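PDB 3PF2: cell wall surface anchor family protein from Streptococcus agalactiae serogroup V, which probably builds the shaft of the type 1 pilus as its major (backbone) pilin, the present chain being a calcium-binding C-terminal fragment of two Ig-like domains. Local coordinates for residues K143-K148 with S294-P299; G183-K188 with D305-T310; A200-L205 with Y268-T273; K220-K225 with E249-A254. All blocks are in the same frame, centred on the assembly; numbering follows the deposited sequence.

How the contacts relate
Contacts 2 to 4 lie wholly in the C-terminal, prealbumin-like part of the fragment, and contact 1 ties the loop after strand 132-140 to it. Contacts 1 and 2 lie about 10 Å apart between centres and their segments alternate along the chain, the loop between strands 286-290 and 312-316 serving both. Contact 4, about 11 Å from contact 2 between centres, shares with it the sheet in which strands 178-190 and 247-253 are neighbours. Contact 3 belongs to the four-stranded antiparallel sheet and encloses contact 4 along the chain; its centre stands about 16 Å from that of contact 2. Contacts 2 and 3 meet at Phe186 and Lys188 of strand 178-190, and Lys188 is linked covalently to Asn316 of strand 312-316.

Contact 1: K143-K148 with S294-P299; sequences KAVLGK and SYNTKP
Val145 opens the contact with one methyl: CG1, set anti to the backbone N (chi1 175°), reaches across to Pro299, lying 4.4 Å from Pro299 CB. Leu146 comes next and brings both its side chain and its carbonyl. Its CD1 sits over one face of the Tyr295 ring, 3.8 Å from the ring centroid and displaced toward the rim, a CH-pi contact in which the methyl touches the CG side of the ring. The phenol OH is held beyond this contact by Glu249. On the polar side, a water lies 2.8 Å from Leu146 O, to which it can donate, and accepts from Asn296 N at 2.9 Å, joining the two loops where their backbones do not bond directly. Gly147 follows with positive phi (87°) in a type II turn from Val145 to Lys148, and Pro299 CG rests 3.6 Å from Gly147 O. Lys148 closes the turn, its N bonding back to Val145 O. The aliphatic part of its side chain runs beside the Pro299 carbonyl, then bends at the last torsion (chi4 73°), bringing NZ in the carbonyl plane onto a lone pair of Pro299 O at 3.1 Å; Ile302 O is a second acceptor. The chemistry implies a largely buried joint between the 132-140/150-151 loop and the 286-290/312-316 loop, apolar at Pro299 and Tyr295, polar at a water and an ammonium group.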
loop_
_atom_site.group_PDB
_atom_site.type_symbol
_atom_site.label_atom_id
_atom_site.label_comp_id
_atom_site.label_asym_id
_atom_site.label_seq_id
_atom_site.Cartn_x
_atom_site.Cartn_y
_atom_site.Cartn_z
ATOM N N LYS A 143 -0.996 9.981 -5.178
ATOM C CA LYS A 143 -2.039 10.726 -4.483
ATOM C C LYS A 143 -1.992 10.532 -2.963
ATOM O O LYS A 143 -2.697 11.211 -2.222
ATOM C CB LYS A 143 -3.419 10.366 -5.045
ATOM C CG LYS A 143 -3.592 10.762 -6.516
ATOM C CD LYS A 143 -5.061 10.653 -6.928
ATOM C CE LYS A 143 -5.293 11.116 -8.363
ATOM N NZ LYS A 143 -5.286 9.969 -9.327
ATOM N N ALA A 144 -1.148 9.613 -2.499
ATOM C CA ALA A 144 -0.980 9.390 -1.067
ATOM C C ALA A 144 -0.486 10.651 -0.369
ATOM O O ALA A 144 0.255 11.460 -0.963
ATOM C CB ALA A 144 0.007 8.247 -0.830
ATOM N N VAL A 145 -0.889 10.830 0.887
ATOM C CA VAL A 145 -0.264 11.860 1.725
ATOM C C VAL A 145 0.902 11.185 2.422
ATOM O O VAL A 145 0.725 10.122 3.017
ATOM C CB VAL A 145 -1.244 12.455 2.760
ATOM C CG1 VAL A 145 -0.521 13.439 3.697
ATOM C CG2 VAL A 145 -2.351 13.196 2.061
ATOM N N LEU A 146 2.091 11.783 2.331
ATOM C CA LEU A 146 3.278 11.154 2.909
ATOM C C LEU A 146 3.212 11.129 4.443
ATOM O O LEU A 146 2.987 12.160 5.079
ATOM C CB LEU A 146 4.559 11.819 2.386
ATOM C CG LEU A 146 4.725 11.814 0.858
ATOM C CD1 LEU A 146 6.098 12.340 0.482
ATOM C CD2 LEU A 146 4.526 10.412 0.239
ATOM N N GLY A 147 3.377 9.931 5.008
ATOM C CA GLY A 147 3.299 9.701 6.452
ATOM C C GLY A 147 1.894 9.444 6.960
ATOM O O GLY A 147 1.694 9.261 8.166
ATOM N N LYS A 148 0.919 9.433 6.051
ATOM C CA LYS A 148 -0.491 9.248 6.444
ATOM C C LYS A 148 -0.963 7.811 6.251
ATOM O O LYS A 148 -0.628 7.176 5.252
ATOM C CB LYS A 148 -1.389 10.217 5.665
ATOM C CG LYS A 148 -2.809 10.321 6.206
ATOM C CD LYS A 148 -3.624 11.280 5.349
ATOM C CE LYS A 148 -5.018 11.499 5.927
ATOM N NZ LYS A 148 -4.964 12.347 7.137
ATOM N N SER A 294 8.783 13.240 8.313
ATOM C CA SER A 294 9.973 13.731 7.599
ATOM C C SER A 294 9.632 14.499 6.320
ATOM O O SER A 294 10.522 15.010 5.640
ATOM C CB SER A 294 10.953 12.565 7.310
ATOM O OG SER A 294 10.307 11.495 6.639
ATOM N N TYR A 295 8.340 14.593 5.989
ATOM C CA TYR A 295 7.927 15.337 4.800
ATOM C C TYR A 295 6.837 16.344 5.186
ATOM O O TYR A 295 6.956 17.528 4.909
ATOM C CB TYR A 295 7.452 14.421 3.657
ATOM C CG TYR A 295 7.304 15.197 2.352
ATOM C CD1 TYR A 295 8.397 15.388 1.507
ATOM C CD2 TYR A 295 6.079 15.755 1.984
ATOM C CE1 TYR A 295 8.275 16.109 0.325
ATOM C CE2 TYR A 295 5.940 16.466 0.803
ATOM C CZ TYR A 295 7.048 16.648 -0.018
ATOM O OH TYR A 295 6.929 17.356 -1.191
ATOM N N ASN A 296 5.784 15.841 5.811
ATOM C CA ASN A 296 4.723 16.638 6.420
ATOM C C ASN A 296 4.849 16.620 7.925
ATOM O O ASN A 296 5.075 15.570 8.518
ATOM C CB ASN A 296 3.365 16.035 6.038
ATOM C CG ASN A 296 3.158 15.962 4.534
ATOM O OD1 ASN A 296 2.784 14.910 3.989
ATOM N ND2 ASN A 296 3.396 17.072 3.855
ATOM N N THR A 297 4.651 17.768 8.573
ATOM C CA THR A 297 4.761 17.814 10.030
ATOM C C THR A 297 3.551 17.173 10.686
ATOM O O THR A 297 3.671 16.571 11.757
ATOM C CB THR A 297 4.907 19.257 10.564
ATOM O OG1 THR A 297 3.750 20.018 10.181
ATOM C CG2 THR A 297 6.179 19.916 10.003
ATOM N N LYS A 298 2.391 17.293 10.039
ATOM C CA LYS A 298 1.154 16.759 10.616
ATOM C C LYS A 298 0.297 15.976 9.594
ATOM O O LYS A 298 -0.808 16.395 9.238
ATOM C CB LYS A 298 0.371 17.891 11.299
ATOM C CG LYS A 298 1.101 18.486 12.504
ATOM C CD LYS A 298 0.227 19.481 13.296
ATOM C CE LYS A 298 1.007 20.078 14.481
ATOM N NZ LYS A 298 0.175 20.991 15.329
ATOM N N PRO A 299 0.803 14.815 9.127
ATOM C CA PRO A 299 0.083 14.107 8.063
ATOM C C PRO A 299 -1.307 13.627 8.446
ATOM O O PRO A 299 -2.144 13.472 7.563
ATOM C CB PRO A 299 0.989 12.905 7.751
ATOM C CG PRO A 299 1.837 12.756 8.946
ATOM C CD PRO A 299 2.070 14.140 9.464
HETATM O O HOH W 1 5.421 12.997 6.209
#

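Contact 2: G183-K188 with D305-T310; sequences GKRFVK and DSADAT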
loop_
_atom_site.group_PDB
_atom_site.type_symbol
_atom_site.label_atom_id
_atom_site.label_comp_id
_atom_site.label_asym_id
_atom_site.label_seq_id
_atom_site.Cartn_x
_atom_site.Cartn_y
_atom_site.Cartn_z
ATOM N N GLY A 183 8.488 10.481 2.783
ATOM C CA GLY A 183 9.350 11.304 1.945
ATOM C C GLY A 183 10.378 12.051 2.766
ATOM O O GLY A 183 10.380 11.978 4.001
ATOM N N LYS A 184 11.257 12.770 2.083
ATOM C CA LYS A 184 12.258 13.577 2.776
ATOM C C LYS A 184 12.576 14.830 1.981
ATOM O O LYS A 184 12.540 14.812 0.754
ATOM C CB LYS A 184 13.537 12.765 3.023
ATOM C CG LYS A 184 14.568 13.502 3.883
ATOM C CD LYS A 184 14.166 13.587 5.384
ATOM C CE LYS A 184 15.228 14.411 6.133
ATOM N NZ LYS A 184 14.777 14.755 7.506
ATOM N N ARG A 185 12.885 15.911 2.693
ATOM C CA ARG A 185 13.266 17.188 2.083
ATOM C C ARG A 185 14.719 17.471 2.434
ATOM O O ARG A 185 15.174 17.112 3.511
ATOM C CB ARG A 185 12.370 18.312 2.619
ATOM C CG ARG A 185 10.882 18.078 2.286
ATOM C CD ARG A 185 9.978 19.212 2.773
ATOM N NE ARG A 185 10.150 20.414 1.951
ATOM C CZ ARG A 185 10.363 21.637 2.424
ATOM N NH1 ARG A 185 10.408 21.874 3.730
ATOM N NH2 ARG A 185 10.513 22.650 1.578
ATOM N N PHE A 186 15.422 18.130 1.521
ATOM C CA PHE A 186 16.829 18.442 1.687
ATOM C C PHE A 186 17.124 19.863 1.228
ATOM O O PHE A 186 16.437 20.408 0.364
ATOM C CB PHE A 186 17.677 17.527 0.803
ATOM C CG PHE A 186 17.489 16.070 1.076
ATOM C CD1 PHE A 186 18.176 15.466 2.119
ATOM C CD2 PHE A 186 16.621 15.314 0.297
ATOM C CE1 PHE A 186 18.013 14.097 2.391
ATOM C CE2 PHE A 186 16.436 13.935 0.554
ATOM C CZ PHE A 186 17.139 13.331 1.604
ATOM N N VAL A 187 18.198 20.425 1.767
ATOM C CA VAL A 187 18.750 21.673 1.239
ATOM C C VAL A 187 20.276 21.587 1.228
ATOM O O VAL A 187 20.901 21.177 2.227
ATOM C CB VAL A 187 18.209 22.922 1.995
ATOM C CG1 VAL A 187 18.554 22.876 3.486
ATOM C CG2 VAL A 187 18.723 24.197 1.326
ATOM N N LYS A 188 20.866 21.925 0.079
ATOM C CA LYS A 188 22.312 21.846 -0.116
ATOM C C LYS A 188 22.920 23.217 0.145
ATOM O O LYS A 188 22.476 24.204 -0.423
ATOM C CB LYS A 188 22.642 21.390 -1.539
ATOM C CG LYS A 188 24.145 21.152 -1.807
ATOM C CD LYS A 188 24.663 19.926 -1.056
ATOM C CE LYS A 188 26.132 19.628 -1.366
ATOM N NZ LYS A 188 27.058 20.691 -0.847
ATOM N N ASP A 305 -0.333 16.707 0.681
ATOM C CA ASP A 305 0.963 17.084 1.269
ATOM C C ASP A 305 1.109 18.590 1.518
ATOM O O ASP A 305 0.706 19.412 0.673
ATOM C CB ASP A 305 2.127 16.668 0.367
ATOM C CG ASP A 305 2.320 15.174 0.290
ATOM O OD1 ASP A 305 2.007 14.450 1.253
ATOM O OD2 ASP A 305 2.823 14.733 -0.756
ATOM N N SER A 306 1.709 18.925 2.661
ATOM C CA SER A 306 2.060 20.315 2.968
ATOM C C SER A 306 3.537 20.602 2.701
ATOM O O SER A 306 3.926 21.757 2.536
ATOM C CB SER A 306 1.697 20.683 4.412
ATOM O OG SER A 306 2.182 19.728 5.337
ATOM N N ALA A 307 4.353 19.547 2.640
ATOM C CA ALA A 307 5.801 19.675 2.387
ATOM C C ALA A 307 6.476 20.705 3.298
ATOM O O ALA A 307 7.275 21.542 2.845
ATOM C CB ALA A 307 6.068 19.981 0.902
ATOM N N ASP A 308 6.159 20.625 4.584
ATOM C CA ASP A 308 6.594 21.623 5.548
ATOM C C ASP A 308 7.608 21.119 6.575
ATOM O O ASP A 308 8.057 21.888 7.424
ATOM C CB ASP A 308 5.387 22.267 6.248
ATOM C CG ASP A 308 4.637 21.300 7.145
ATOM O OD1 ASP A 308 4.475 20.109 6.772
ATOM O OD2 ASP A 308 4.192 21.744 8.231
ATOM N N ALA A 309 7.982 19.841 6.521
ATOM C CA ALA A 309 8.972 19.348 7.484
ATOM C C ALA A 309 10.302 20.014 7.204
ATOM O O ALA A 309 10.613 20.335 6.059
ATOM C CB ALA A 309 9.115 17.825 7.432
ATOM N N THR A 310 11.086 20.211 8.256
ATOM C CA THR A 310 12.396 20.833 8.120
ATOM C C THR A 310 13.293 19.943 7.275
ATOM O O THR A 310 13.428 18.759 7.568
ATOM C CB THR A 310 13.010 21.080 9.489
ATOM O OG1 THR A 310 12.125 21.928 10.231
ATOM C CG2 THR A 310 14.370 21.758 9.362
HETATM O O HOH W 2 12.675 16.605 5.793
HETATM O O HOH W 3 12.437 16.165 8.582
#
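Arg185 meets the loop 305-310 with its guanidinium group, using an edge and a face for two different carbonyls. At the edge, NH1 donates to Ala309 O at 2.8 Å, with an N-H...O angle of 150°; the acceptor stays near the guanidinium plane, although the donor is tilted from the plane of the carbonyl. Over one face lies Ala307 O, 3.1 Å from Arg185 CZ and above the centre of the group, where the angles are too poor for a hydrogen bond and the attraction is probably electrostatic. The bend at chi3 (73°) turns the flat group so that both oxygens can be met. Further along the loop, one water joins Lys184 to Thr310, accepting from Lys184 NZ at 2.9 Å and donating to Thr310 O at 3.0 Å. A second accepts from Arg185 N, lies 2.9 Å from Thr310 O and takes only a weak bond from Lys184 NZ. In the next shell, Glu249 takes Arg185 NE in a salt bridge and Asp312 takes Lys184 NZ, fixing both basic side chains from outside the loop. Within the loop itself, Thr297 binds the carboxylate of Asp308. Strand 178-190 runs parallel to strand 312-316, and the loop held here leads into that last strand, whose Asn316 is joined to Lys188: the intramolecular Lys-Asn isopeptide bond characteristic of Gram-positive pilin domains with Ig-like folds.

Contact 3: A200-L205 with Y268-T273; sequences AEFDLL and YKLKET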
loop_
_atom_site.group_PDB
_atom_site.type_symbol
_atom_site.label_atom_id
_atom_site.label_comp_id
_atom_site.label_asym_id
_atom_site.label_seq_id
_atom_site.Cartn_x
_atom_site.Cartn_y
_atom_site.Cartn_z
ATOM N N ALA A 200 24.395 20.011 -7.129
ATOM C CA ALA A 200 24.930 18.811 -6.488
ATOM C C ALA A 200 24.082 17.648 -6.956
ATOM O O ALA A 200 22.865 17.791 -7.103
ATOM C CB ALA A 200 24.895 18.932 -4.963
ATOM N N GLU A 201 24.716 16.514 -7.239
ATOM C CA GLU A 201 23.991 15.315 -7.636
ATOM C C GLU A 201 24.256 14.152 -6.684
ATOM O O GLU A 201 25.374 14.002 -6.158
ATOM C CB GLU A 201 24.312 14.934 -9.097
ATOM C CG GLU A 201 23.944 16.053 -10.079
ATOM C CD GLU A 201 24.190 15.717 -11.540
ATOM O OE1 GLU A 201 24.698 14.622 -11.845
ATOM O OE2 GLU A 201 23.859 16.577 -12.380
ATOM N N PHE A 202 23.209 13.344 -6.456
ATOM C CA PHE A 202 23.268 12.238 -5.501
ATOM C C PHE A 202 22.599 10.976 -6.026
ATOM O O PHE A 202 21.466 11.028 -6.527
ATOM C CB PHE A 202 22.575 12.620 -4.165
ATOM C CG PHE A 202 23.020 13.938 -3.597
ATOM C CD1 PHE A 202 23.992 13.990 -2.596
ATOM C CD2 PHE A 202 22.449 15.125 -4.047
ATOM C CE1 PHE A 202 24.404 15.213 -2.066
ATOM C CE2 PHE A 202 22.866 16.353 -3.539
ATOM C CZ PHE A 202 23.834 16.389 -2.536
ATOM N N ASP A 203 23.283 9.840 -5.883
ATOM C CA ASP A 203 22.629 8.534 -6.011
ATOM C C ASP A 203 21.820 8.225 -4.754
ATOM O O ASP A 203 22.330 8.343 -3.638
ATOM C CB ASP A 203 23.650 7.410 -6.173
ATOM C CG ASP A 203 24.414 7.474 -7.485
ATOM O OD1 ASP A 203 23.983 8.178 -8.431
ATOM O OD2 ASP A 203 25.456 6.786 -7.557
ATOM N N LEU A 204 20.577 7.796 -4.939
ATOM C CA LEU A 204 19.743 7.369 -3.811
ATOM C C LEU A 204 19.891 5.871 -3.577
ATOM O O LEU A 204 19.692 5.059 -4.508
ATOM C CB LEU A 204 18.272 7.736 -4.045
ATOM C CG LEU A 204 17.259 7.168 -3.031
ATOM C CD1 LEU A 204 17.357 7.833 -1.647
ATOM C CD2 LEU A 204 15.842 7.281 -3.591
ATOM N N LEU A 205 20.243 5.515 -2.340
ATOM C CA LEU A 205 20.534 4.125 -1.963
ATOM C C LEU A 205 19.710 3.673 -0.751
ATOM O O LEU A 205 19.349 4.477 0.114
ATOM C CB LEU A 205 22.020 3.982 -1.606
ATOM C CG LEU A 205 23.078 4.573 -2.552
ATOM C CD1 LEU A 205 24.465 4.442 -1.938
ATOM C CD2 LEU A 205 23.027 3.910 -3.924
ATOM N N TYR A 268 17.930 5.677 4.699
ATOM C CA TYR A 268 18.396 5.590 3.317
ATOM C C TYR A 268 19.684 6.403 3.229
ATOM O O TYR A 268 20.080 7.050 4.186
ATOM C CB TYR A 268 17.353 6.156 2.350
ATOM C CG TYR A 268 16.063 5.369 2.314
ATOM C CD1 TYR A 268 15.896 4.316 1.425
ATOM C CD2 TYR A 268 15.013 5.674 3.195
ATOM C CE1 TYR A 268 14.706 3.584 1.395
ATOM C CE2 TYR A 268 13.818 4.940 3.169
ATOM C CZ TYR A 268 13.685 3.901 2.269
ATOM O OH TYR A 268 12.525 3.152 2.213
ATOM N N LYS A 269 20.353 6.332 2.091
ATOM C CA LYS A 269 21.628 7.036 1.933
ATOM C C LYS A 269 21.664 7.826 0.646
ATOM O O LYS A 269 21.024 7.458 -0.339
ATOM C CB LYS A 269 22.780 6.032 1.936
ATOM C CG LYS A 269 22.926 5.299 3.232
ATOM C CD LYS A 269 24.127 4.370 3.214
ATOM C CE LYS A 269 24.181 3.617 4.540
ATOM N NZ LYS A 269 25.183 2.502 4.485
ATOM N N LEU A 270 22.420 8.921 0.653
ATOM C CA LEU A 270 22.736 9.618 -0.600
ATOM C C LEU A 270 24.242 9.530 -0.813
ATOM O O LEU A 270 25.002 9.729 0.123
ATOM C CB LEU A 270 22.329 11.093 -0.528
ATOM C CG LEU A 270 20.841 11.401 -0.355
ATOM C CD1 LEU A 270 20.672 12.900 -0.181
ATOM C CD2 LEU A 270 20.046 10.916 -1.528
ATOM N N LYS A 271 24.654 9.175 -2.023
ATOM C CA LYS A 271 26.069 9.252 -2.386
ATOM C C LYS A 271 26.238 10.436 -3.323
ATOM O O LYS A 271 25.708 10.438 -4.435
ATOM C CB LYS A 271 26.503 7.966 -3.072
ATOM C CG LYS A 271 27.967 7.966 -3.508
ATOM C CD LYS A 271 28.240 6.795 -4.432
ATOM C CE LYS A 271 29.667 6.861 -4.971
ATOM N NZ LYS A 271 29.944 5.683 -5.842
ATOM N N GLU A 272 26.982 11.443 -2.877
ATOM C CA GLU A 272 27.207 12.619 -3.693
ATOM C C GLU A 272 28.201 12.273 -4.797
ATOM O O GLU A 272 29.326 11.842 -4.514
ATOM C CB GLU A 272 27.704 13.786 -2.849
ATOM C CG GLU A 272 27.733 15.112 -3.621
ATOM C CD GLU A 272 27.982 16.309 -2.731
ATOM O OE1 GLU A 272 27.867 16.166 -1.496
ATOM O OE2 GLU A 272 28.290 17.407 -3.263
ATOM N N THR A 273 27.755 12.442 -6.039
ATOM C CA THR A 273 28.540 12.075 -7.219
ATOM C C THR A 273 29.002 13.310 -7.990
ATOM O O THR A 273 29.912 13.233 -8.820
ATOM C CB THR A 273 27.736 11.168 -8.165
ATOM O OG1 THR A 273 26.549 11.850 -8.594
ATOM C CG2 THR A 273 27.338 9.853 -7.464
HETATM O O HOH W 4 26.895 12.950 -11.017
HETATM O O HOH W 5 24.015 10.821 -9.040
#
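Phe202 and Glu272 lie side by side and point the same way, the ring running beside the acid's aliphatic chain. Phe202 CE1 stands 3.7 Å from Glu272 CG and 3.6 Å from Glu272 OE1, with ring and carboxylate planes turned 51° apart. Glu272 adopts its extended form, CG anti to the backbone N (chi1 -170°), which carries the carboxylate along the ring toward Lys188, the lysine of the isopeptide link. On this same face Leu270 sets its CB against Phe202 CD1 at 3.9 Å, and its CD2 meets Leu204 CD1 at 4.1 Å, the two leucines approaching obliquely; Phe186 and Phe248 of the facing sheet pack on Leu270. Tyr268 follows, the edge of its ring facing Leu205 O and its hydroxyl bonded to Ala254 O.

The backbones beneath are antiparallel neighbours in the four-stranded sheet 239-241, 201-206, 266-274, 286-290, one layer of the beta-sandwich of this prealbumin-like domain. Asp203 with Lys271 and Leu205 with Lys269 are hydrogen-bonded pairs, while Phe202 with Glu272 and Leu204 with Leu270 are non-hydrogen-bonded ones; Thr273 N extends the pattern by donating to Glu201 O at 2.8 Å.

On the other face Leu205 packs along the aliphatic parts of Lys269 and Lys271, its CD1 4.2 Å from Lys271 CB. Asp203 and Lys271 run alongside each other, but Asp203 OD2 and Lys271 NZ remain 4.9 Å apart. Thr273 crosses Asp203 at about a right angle, its methyl CG2 3.6 Å from Asp203 OD2. Its OG1 is bound by two waters, one donating to Glu201 OE1 and the other to Asp203 OD1.

Contact 4: K220-K225 with E249-A254; sequences KANTNK and EIKGLA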
loop_
_atom_site.group_PDB
_atom_site.type_symbol
_atom_site.label_atom_id
_atom_site.label_comp_id
_atom_site.label_asym_id
_atom_site.label_seq_id
_atom_site.Cartn_x
_atom_site.Cartn_y
_atom_site.Cartn_z
ATOM N N LYS A 220 5.946 9.154 -11.443
ATOM C CA LYS A 220 4.715 9.926 -11.348
ATOM C C LYS A 220 4.589 10.691 -10.025
ATOM O O LYS A 220 3.914 11.711 -9.963
ATOM C CB LYS A 220 3.502 9.009 -11.581
ATOM C CG LYS A 220 2.281 9.716 -12.144
ATOM C CD LYS A 220 1.276 8.692 -12.668
ATOM C CE LYS A 220 0.014 9.362 -13.191
ATOM N NZ LYS A 220 -1.074 8.358 -13.369
ATOM N N ALA A 221 5.270 10.203 -8.983
ATOM C CA ALA A 221 5.259 10.815 -7.649
ATOM C C ALA A 221 6.345 11.884 -7.451
ATOM O O ALA A 221 6.338 12.632 -6.469
ATOM C CB ALA A 221 5.407 9.715 -6.572
ATOM N N ASN A 222 7.288 11.926 -8.374
ATOM C CA ASN A 222 8.388 12.866 -8.301
ATOM C C ASN A 222 8.475 13.626 -9.619
ATOM O O ASN A 222 9.370 13.383 -10.428
ATOM C CB ASN A 222 9.692 12.114 -7.997
ATOM C CG ASN A 222 9.697 11.483 -6.599
ATOM O OD1 ASN A 222 10.195 12.084 -5.641
ATOM N ND2 ASN A 222 9.144 10.269 -6.482
ATOM N N THR A 223 7.536 14.550 -9.810
ATOM C CA THR A 223 7.375 15.268 -11.084
ATOM C C THR A 223 8.241 16.501 -11.239
ATOM O O THR A 223 8.390 17.010 -12.363
ATOM C CB THR A 223 5.903 15.697 -11.336
ATOM O OG1 THR A 223 5.401 16.392 -10.188
ATOM C CG2 THR A 223 5.041 14.487 -11.616
ATOM N N ASN A 224 8.792 17.007 -10.135
ATOM C CA ASN A 224 9.611 18.203 -10.215
ATOM C C ASN A 224 10.979 17.872 -10.798
ATOM O O ASN A 224 11.869 17.378 -10.091
ATOM C CB ASN A 224 9.724 18.921 -8.863
ATOM C CG ASN A 224 10.432 20.266 -8.972
ATOM O OD1 ASN A 224 11.060 20.575 -9.991
ATOM N ND2 ASN A 224 10.334 21.072 -7.929
ATOM N N LYS A 225 11.145 18.153 -12.090
ATOM C CA LYS A 225 12.393 17.803 -12.778
ATOM C C LYS A 225 13.616 18.569 -12.270
ATOM O O LYS A 225 14.745 18.170 -12.544
ATOM C CB LYS A 225 12.264 17.942 -14.304
ATOM C CG LYS A 225 11.651 16.750 -15.003
ATOM C CD LYS A 225 11.626 17.006 -16.520
ATOM C CE LYS A 225 11.543 15.722 -17.332
ATOM N NZ LYS A 225 10.206 15.066 -17.242
ATOM N N GLU A 249 14.004 16.963 -3.058
ATOM C CA GLU A 249 13.131 16.083 -2.273
ATOM C C GLU A 249 13.068 14.697 -2.889
ATOM O O GLU A 249 13.384 14.515 -4.063
ATOM C CB GLU A 249 11.702 16.650 -2.228
ATOM C CG GLU A 249 11.573 18.040 -1.600
ATOM C CD GLU A 249 10.152 18.541 -1.578
ATOM O OE1 GLU A 249 9.274 17.897 -2.205
ATOM O OE2 GLU A 249 9.921 19.582 -0.923
ATOM N N ILE A 250 12.666 13.710 -2.086
ATOM C CA ILE A 250 12.276 12.411 -2.622
ATOM C C ILE A 250 10.930 12.064 -1.989
ATOM O O ILE A 250 10.755 12.202 -0.772
ATOM C CB ILE A 250 13.359 11.316 -2.378
ATOM C CG1 ILE A 250 12.946 9.967 -2.994
ATOM C CG2 ILE A 250 13.652 11.148 -0.881
ATOM C CD1 ILE A 250 12.905 9.960 -4.524
ATOM N N LYS A 251 9.986 11.623 -2.815
ATOM C CA LYS A 251 8.639 11.305 -2.342
ATOM C C LYS A 251 8.307 9.845 -2.599
ATOM O O LYS A 251 8.512 9.332 -3.703
ATOM C CB LYS A 251 7.586 12.203 -3.010
ATOM C CG LYS A 251 7.841 13.699 -2.825
ATOM C CD LYS A 251 6.714 14.561 -3.379
ATOM C CE LYS A 251 5.517 14.554 -2.440
ATOM N NZ LYS A 251 4.534 15.653 -2.727
ATOM N N GLY A 252 7.817 9.175 -1.566
ATOM C CA GLY A 252 7.275 7.837 -1.745
ATOM C C GLY A 252 8.191 6.684 -1.393
ATOM O O GLY A 252 8.156 5.644 -2.044
ATOM N N LEU A 253 9.034 6.859 -0.379
ATOM C CA LEU A 253 9.824 5.746 0.131
ATOM C C LEU A 253 9.214 5.090 1.366
ATOM O O LEU A 253 8.689 5.771 2.252
ATOM C CB LEU A 253 11.248 6.195 0.476
ATOM C CG LEU A 253 12.026 6.853 -0.658
ATOM C CD1 LEU A 253 13.330 7.409 -0.069
ATOM C CD2 LEU A 253 12.301 5.887 -1.828
ATOM N N ALA A 254 9.349 3.767 1.445
ATOM C CA ALA A 254 8.826 3.009 2.584
ATOM C C ALA A 254 9.427 3.462 3.907
ATOM O O ALA A 254 10.604 3.787 3.976
ATOM C CB ALA A 254 9.093 1.512 2.395
HETATM O O HOH W 6 11.168 14.724 -5.737
#
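A side-chain amide stands in for a neighbouring strand here: Asn222 uses both of its polar atoms to pair with the backbone of a single residue, Lys251. Asn222 OD1 accepts from Lys251 N at 2.9 Å, the donor lying in the plane of the amide carbonyl and on a lone pair, and Asn222 ND2 donates to Lys251 O at 3.0 Å, again on a lone pair. Both bonds are fairly straight, with N-H...O angles of 153° and 159°. The amide is set across the strand by chi1 of -66°, with CG anti to the carbonyl carbon. A water bridges Asn222 OD1 and Glu249 O, donating to both at 2.8 Å, so OD1 receives two bonds. Asn222 ND2 also bonds to Leu218 O, which ties the amide to the helix 216-221 from which this segment emerges.

Apolar atoms lie close by. The methyl CD1 of Ile250 approaches Asn222 OD1 obliquely at 3.6 Å, and Lys251 CB lies 3.7 Å from the same oxygen. Beside the amide, the Lys251 chain passes the Ala221 carbonyl, with CD at 3.7 Å from Ala221 O. Bent at chi3, that chain then leads away to Asp305, which takes NZ in a salt bridge. Just beyond, Gly252 and Leu253 both face Gly182 in a G1 beta bulge, Gly252 having a positive phi.

Chemically, the two hydrogen bonds of the side-chain amide fix the rotation of Asn222 and satisfy both polar backbone atoms of Lys251, so the exit of a short helix is fastened to a strand whose own lysine reaches on to the loop beyond.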